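Local atomic coordinates of alginate lyase (Chitinophaga sp. MD30, PDB entry 6KCW), a protein that cleaves alginate as a bacterial polysaccharide lyase of family 36. Residues A[60-74]-A[203-215]. Residues are numbered along the deposited sequence; the frame is centred on the assembly and turned at random.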
loop_
_atom_site.group_PDB
_atom_site.type_symbol
_atom_site.label_atom_id
_atom_site.label_comp_id
_atom_site.label_asym_id
_atom_site.label_seq_id
_atom_site.Cartn_x
_atom_site.Cartn_y
_atom_site.Cartn_z
ATOM N N LEU A 60 -5.442 -8.683 -5.056
ATOM C CA LEU A 60 -6.023 -8.755 -3.723
ATOM C C LEU A 60 -6.024 -7.358 -3.126
ATOM O O LEU A 60 -4.960 -6.765 -2.909
ATOM C CB LEU A 60 -5.249 -9.746 -2.846
ATOM C CG LEU A 60 -5.548 -9.745 -1.344
ATOM C CD1 LEU A 60 -6.919 -10.315 -1.074
ATOM C CD2 LEU A 60 -4.500 -10.528 -0.582
ATOM N N ILE A 61 -7.220 -6.837 -2.866
ATOM C CA ILE A 61 -7.431 -5.432 -2.511
ATOM C C ILE A 61 -8.292 -5.418 -1.254
ATOM O O ILE A 61 -9.520 -5.563 -1.332
ATOM C CB ILE A 61 -8.097 -4.636 -3.638
ATOM C CG1 ILE A 61 -7.273 -4.703 -4.924
ATOM C CG2 ILE A 61 -8.329 -3.178 -3.212
ATOM C CD1 ILE A 61 -7.810 -3.757 -6.003
ATOM N N SER A 62 -7.658 -5.256 -0.092
ATOM C CA SER A 62 -8.369 -5.272 1.177
ATOM C C SER A 62 -8.044 -4.012 1.965
ATOM O O SER A 62 -6.908 -3.533 1.949
ATOM C CB SER A 62 -8.017 -6.522 2.007
ATOM O OG SER A 62 -8.929 -6.703 3.083
ATOM N N ASN A 63 -9.053 -3.474 2.640
ATOM C CA ASN A 63 -8.899 -2.335 3.528
ATOM C C ASN A 63 -9.132 -2.823 4.948
ATOM O O ASN A 63 -10.236 -3.259 5.278
ATOM C CB ASN A 63 -9.883 -1.225 3.157
ATOM C CG ASN A 63 -9.786 -0.846 1.701
ATOM O OD1 ASN A 63 -8.698 -0.555 1.210
ATOM N ND2 ASN A 63 -10.918 -0.868 0.989
ATOM N N ILE A 64 -8.105 -2.750 5.786
ATOM C CA ILE A 64 -8.218 -3.212 7.164
ATOM C C ILE A 64 -8.586 -2.021 8.035
ATOM O O ILE A 64 -7.796 -1.089 8.208
ATOM C CB ILE A 64 -6.936 -3.879 7.661
ATOM C CG1 ILE A 64 -6.571 -5.075 6.788
ATOM C CG2 ILE A 64 -7.139 -4.347 9.080
ATOM C CD1 ILE A 64 -5.633 -4.754 5.657
ATOM N N ASP A 65 -9.791 -2.066 8.586
ATOM C CA ASP A 65 -10.263 -1.084 9.551
ATOM C C ASP A 65 -9.363 -1.054 10.790
ATOM O O ASP A 65 -9.258 -2.043 11.522
ATOM C CB ASP A 65 -11.690 -1.465 9.931
ATOM C CG ASP A 65 -12.485 -0.324 10.474
ATOM O OD1 ASP A 65 -11.894 0.713 10.823
ATOM O OD2 ASP A 65 -13.722 -0.494 10.560
ATOM N N VAL A 66 -8.704 0.077 11.026
ATOM C CA VAL A 66 -7.860 0.223 12.205
ATOM C C VAL A 66 -8.465 1.299 13.092
ATOM O O VAL A 66 -9.265 2.130 12.656
ATOM C CB VAL A 66 -6.395 0.566 11.869
ATOM C CG1 VAL A 66 -5.813 -0.455 10.901
ATOM C CG2 VAL A 66 -6.300 1.991 11.314
ATOM N N SER A 67 -8.095 1.252 14.366
ATOM C CA SER A 67 -8.546 2.266 15.299
ATOM C C SER A 67 -8.118 3.634 14.795
ATOM O O SER A 67 -6.958 3.832 14.426
ATOM C CB SER A 67 -7.969 1.991 16.679
ATOM O OG SER A 67 -8.230 3.063 17.549
ATOM N N ASP A 68 -9.070 4.566 14.746
ATOM C CA ASP A 68 -8.800 5.888 14.200
ATOM C C ASP A 68 -7.749 6.607 15.030
ATOM O O ASP A 68 -7.761 6.552 16.261
ATOM C CB ASP A 68 -10.078 6.722 14.165
ATOM C CG ASP A 68 -11.078 6.215 13.148
ATOM O OD1 ASP A 68 -10.975 5.025 12.772
ATOM O OD2 ASP A 68 -11.957 7.013 12.719
ATOM N N GLY A 69 -6.843 7.297 14.341
ATOM C CA GLY A 69 -5.823 8.089 15.000
ATOM C C GLY A 69 -5.267 9.127 14.053
ATOM O O GLY A 69 -5.588 9.154 12.864
ATOM N N THR A 70 -4.405 9.982 14.614
ATOM C CA THR A 70 -3.726 11.046 13.885
ATOM C C THR A 70 -2.298 10.702 13.490
ATOM O O THR A 70 -1.746 11.377 12.613
ATOM C CB THR A 70 -3.696 12.332 14.721
ATOM O OG1 THR A 70 -3.056 12.071 15.979
ATOM C CG2 THR A 70 -5.106 12.823 14.977
ATOM N N GLU A 71 -1.692 9.681 14.115
ATOM C CA GLU A 71 -0.314 9.278 13.845
ATOM C C GLU A 71 -0.203 7.769 13.771
ATOM O O GLU A 71 -0.540 7.066 14.730
ATOM C CB GLU A 71 0.650 9.778 14.915
ATOM C CG GLU A 71 1.194 11.136 14.626
ATOM C CD GLU A 71 0.519 12.174 15.464
ATOM O OE1 GLU A 71 0.970 13.339 15.426
ATOM O OE2 GLU A 71 -0.451 11.821 16.176
ATOM N N TYR A 72 0.320 7.281 12.652
ATOM C CA TYR A 72 0.377 5.857 12.378
ATOM C C TYR A 72 1.694 5.540 11.691
ATOM O O TYR A 72 2.326 6.401 11.072
ATOM C CB TYR A 72 -0.810 5.392 11.506
ATOM C CG TYR A 72 -1.834 4.583 12.277
ATOM C CD1 TYR A 72 -1.614 3.229 12.547
ATOM C CD2 TYR A 72 -2.996 5.175 12.771
ATOM C CE1 TYR A 72 -2.538 2.474 13.264
ATOM C CE2 TYR A 72 -3.926 4.440 13.494
ATOM C CZ TYR A 72 -3.694 3.083 13.732
ATOM O OH TYR A 72 -4.600 2.331 14.450
ATOM N N GLU A 73 2.106 4.281 11.822
ATOM C CA GLU A 73 3.264 3.801 11.096
ATOM C C GLU A 73 3.059 2.330 10.815
ATOM O O GLU A 73 2.240 1.671 11.460
ATOM C CB GLU A 73 4.558 4.008 11.887
ATOM C CG GLU A 73 4.585 3.154 13.120
ATOM C CD GLU A 73 5.883 3.224 13.820
ATOM O OE1 GLU A 73 6.783 3.930 13.319
ATOM O OE2 GLU A 73 6.003 2.574 14.879
ATOM N N LEU A 74 3.812 1.810 9.850
ATOM C CA LEU A 74 3.883 0.364 9.694
ATOM C C LEU A 74 5.216 0.001 9.058
ATOM O O LEU A 74 5.926 0.855 8.518
ATOM C CB LEU A 74 2.692 -0.197 8.886
ATOM C CG LEU A 74 2.280 0.344 7.515
ATOM C CD1 LEU A 74 3.185 -0.187 6.403
ATOM C CD2 LEU A 74 0.839 -0.034 7.234
ATOM N N GLN A 203 -13.018 14.393 8.601
ATOM C CA GLN A 203 -12.421 13.336 7.798
ATOM C C GLN A 203 -10.898 13.290 7.936
ATOM O O GLN A 203 -10.233 12.686 7.094
ATOM C CB GLN A 203 -12.802 13.517 6.327
ATOM C CG GLN A 203 -14.292 13.316 5.994
ATOM C CD GLN A 203 -14.769 11.892 6.259
ATOM O OE1 GLN A 203 -13.965 10.974 6.464
ATOM N NE2 GLN A 203 -16.078 11.706 6.273
ATOM N N ARG A 204 -10.324 13.924 8.965
ATOM C CA ARG A 204 -8.871 14.077 9.045
ATOM C C ARG A 204 -8.149 12.850 9.575
ATOM O O ARG A 204 -6.925 12.779 9.441
ATOM C CB ARG A 204 -8.509 15.267 9.932
ATOM C CG ARG A 204 -9.116 15.179 11.315
ATOM C CD ARG A 204 -8.845 16.458 12.077
ATOM N NE ARG A 204 -7.415 16.551 12.338
ATOM C CZ ARG A 204 -6.837 16.196 13.477
ATOM N NH1 ARG A 204 -7.570 15.751 14.486
ATOM N NH2 ARG A 204 -5.528 16.292 13.601
ATOM N N LEU A 205 -8.865 11.887 10.151
ATOM C CA LEU A 205 -8.241 10.782 10.866
ATOM C C LEU A 205 -7.782 9.671 9.930
ATOM O O LEU A 205 -8.418 9.375 8.918
ATOM C CB LEU A 205 -9.214 10.199 11.888
ATOM C CG LEU A 205 -9.631 11.242 12.924
ATOM C CD1 LEU A 205 -10.474 10.641 14.029
ATOM C CD2 LEU A 205 -8.401 11.882 13.492
ATOM N N ILE A 206 -6.648 9.065 10.274
ATOM C CA ILE A 206 -6.288 7.787 9.679
ATOM C C ILE A 206 -7.319 6.763 10.124
ATOM O O ILE A 206 -7.523 6.545 11.324
ATOM C CB ILE A 206 -4.874 7.358 10.084
ATOM C CG1 ILE A 206 -3.848 8.376 9.602
ATOM C CG2 ILE A 206 -4.568 6.007 9.512
ATOM C CD1 ILE A 206 -2.980 8.851 10.697
ATOM N N LYS A 207 -7.979 6.136 9.159
ATOM C CA LYS A 207 -9.104 5.268 9.450
ATOM C C LYS A 207 -8.835 3.800 9.169
ATOM O O LYS A 207 -9.348 2.946 9.893
ATOM C CB LYS A 207 -10.337 5.717 8.657
ATOM C CG LYS A 207 -11.050 6.904 9.287
ATOM C CD LYS A 207 -12.243 7.324 8.467
ATOM C CE LYS A 207 -13.263 8.044 9.344
ATOM N NZ LYS A 207 -12.660 9.185 10.114
ATOM N N ASN A 208 -8.056 3.469 8.144
ATOM C CA ASN A 208 -7.774 2.064 7.947
ATOM C C ASN A 208 -6.457 1.882 7.208
ATOM O O ASN A 208 -5.919 2.810 6.598
ATOM C CB ASN A 208 -8.958 1.344 7.258
ATOM C CG ASN A 208 -9.269 1.846 5.863
ATOM O OD1 ASN A 208 -8.381 2.011 5.028
ATOM N ND2 ASN A 208 -10.555 2.032 5.589
ATOM N N MET A 209 -5.922 0.668 7.328
ATOM C CA MET A 209 -4.699 0.266 6.651
ATOM C C MET A 209 -5.046 -0.410 5.322
ATOM O O MET A 209 -5.905 -1.299 5.272
ATOM C CB MET A 209 -3.884 -0.668 7.551
ATOM C CG MET A 209 -2.657 -1.240 6.882
ATOM S SD MET A 209 -1.786 -2.481 7.852
ATOM C CE MET A 209 -2.979 -3.808 7.920
ATOM N N THR A 210 -4.399 0.035 4.249
ATOM C CA THR A 210 -4.604 -0.540 2.932
ATOM C C THR A 210 -3.610 -1.662 2.690
ATOM O O THR A 210 -2.424 -1.537 2.994
ATOM C CB THR A 210 -4.443 0.510 1.835
ATOM O OG1 THR A 210 -3.113 1.034 1.866
ATOM C CG2 THR A 210 -5.450 1.657 2.012
ATOM N N PHE A 211 -4.103 -2.761 2.136
ATOM C CA PHE A 211 -3.269 -3.878 1.687
ATOM C C PHE A 211 -3.650 -4.122 0.234
ATOM O O PHE A 211 -4.501 -4.965 -0.070
ATOM C CB PHE A 211 -3.463 -5.115 2.550
ATOM C CG PHE A 211 -2.612 -6.276 2.133
ATOM C CD1 PHE A 211 -1.393 -6.063 1.501
ATOM C CD2 PHE A 211 -3.031 -7.585 2.355
ATOM C CE1 PHE A 211 -0.608 -7.133 1.107
ATOM C CE2 PHE A 211 -2.250 -8.660 1.964
ATOM C CZ PHE A 211 -1.041 -8.434 1.334
ATOM N N HIS A 212 -3.036 -3.357 -0.664
ATOM C CA HIS A 212 -3.384 -3.382 -2.078
ATOM C C HIS A 212 -2.253 -4.028 -2.865
ATOM O O HIS A 212 -1.114 -3.540 -2.834
ATOM C CB HIS A 212 -3.680 -1.970 -2.592
ATOM C CG HIS A 212 -4.927 -1.372 -2.018
ATOM N ND1 HIS A 212 -5.455 -0.185 -2.465
ATOM C CD2 HIS A 212 -5.749 -1.801 -1.032
ATOM C CE1 HIS A 212 -6.547 0.098 -1.777
ATOM N NE2 HIS A 212 -6.743 -0.865 -0.897
ATOM N N THR A 213 -2.568 -5.142 -3.536
ATOM C CA THR A 213 -1.657 -5.825 -4.456
ATOM C C THR A 213 -2.422 -6.055 -5.749
ATOM O O THR A 213 -3.151 -7.044 -5.870
ATOM C CB THR A 213 -1.158 -7.144 -3.896
ATOM O OG1 THR A 213 -0.672 -6.952 -2.560
ATOM C CG2 THR A 213 -0.031 -7.690 -4.771
ATOM N N PHE A 214 -2.269 -5.143 -6.710
ATOM C CA PHE A 214 -2.962 -5.282 -7.983
ATOM C C PHE A 214 -2.237 -4.482 -9.055
ATOM O O PHE A 214 -1.486 -3.544 -8.765
ATOM C CB PHE A 214 -4.426 -4.853 -7.867
ATOM C CG PHE A 214 -4.632 -3.377 -7.624
ATOM C CD1 PHE A 214 -4.586 -2.851 -6.337
ATOM C CD2 PHE A 214 -4.929 -2.519 -8.689
ATOM C CE1 PHE A 214 -4.819 -1.499 -6.119
ATOM C CE2 PHE A 214 -5.150 -1.169 -8.481
ATOM C CZ PHE A 214 -5.097 -0.655 -7.194
ATOM N N ARG A 215 -2.449 -4.894 -10.301
ATOM C CA ARG A 215 -1.899 -4.203 -11.456
ATOM C C ARG A 215 -2.835 -3.078 -11.892
ATOM O O ARG A 215 -4.061 -3.203 -11.816
ATOM C CB ARG A 215 -1.672 -5.171 -12.617
ATOM C CG ARG A 215 -0.632 -6.244 -12.362
ATOM C CD ARG A 215 -0.224 -6.915 -13.666
ATOM N NE ARG A 215 0.618 -8.076 -13.435
ATOM C CZ ARG A 215 1.950 -8.061 -13.421
ATOM N NH1 ARG A 215 2.621 -6.933 -13.635
ATOM N NH2 ARG A 215 2.613 -9.180 -13.196
#
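Leu-60 and Thr-213 exchange two backbone hydrogen bonds where strands 60-69 and 206-215 run antiparallel, and Leu-60 CD2 reaches Phe-211 CE2. Ile-61, on the other face, splits its branches between two rings: CD1 sits over Phe-214, 3.7 Å from the ring centroid, while CG2, anti to the backbone N, makes a second CH-pi contact over one face of His-212. Beyond Ser-62, paired with Phe-211, Asn-63 OD1 accepts a 2.9 Å bond from His-212 NE2. That bond is nearly straight (164°) and lies close to the imidazole plane, with the amide turned 57° from the ring; His-212 ND1 is hydrogen-bonded to Arg-117 NH1. A leucine in place of His-212 would probably leave Asn-63 OD1 without this donor and its amide freer to turn. These strands belong to one of two antiparallel sheets, consistent with the jelly-roll sandwich of concanavalin-like lyases; the face bearing Leu-60 and Ile-64 looks into the core. There Ile-64 CD1 meets Met-209 CE at 3.6 Å. A beta bulge then shifts the register by two residues between Asp-65 and Gly-69, and Asp-68 OD2 and Lys-207 NZ form a salt bridge whose hydrogen bond is long and weak (3.5 Å). Past the turn at Thr-70 the chain enters the other sheet: Tyr-72 packs CD2 on Ile-206 CG2 and its OH hydrogen-bonds to Ser-67 O, and Leu-74 CD2 lies 3.6 Å from Met-209 SD.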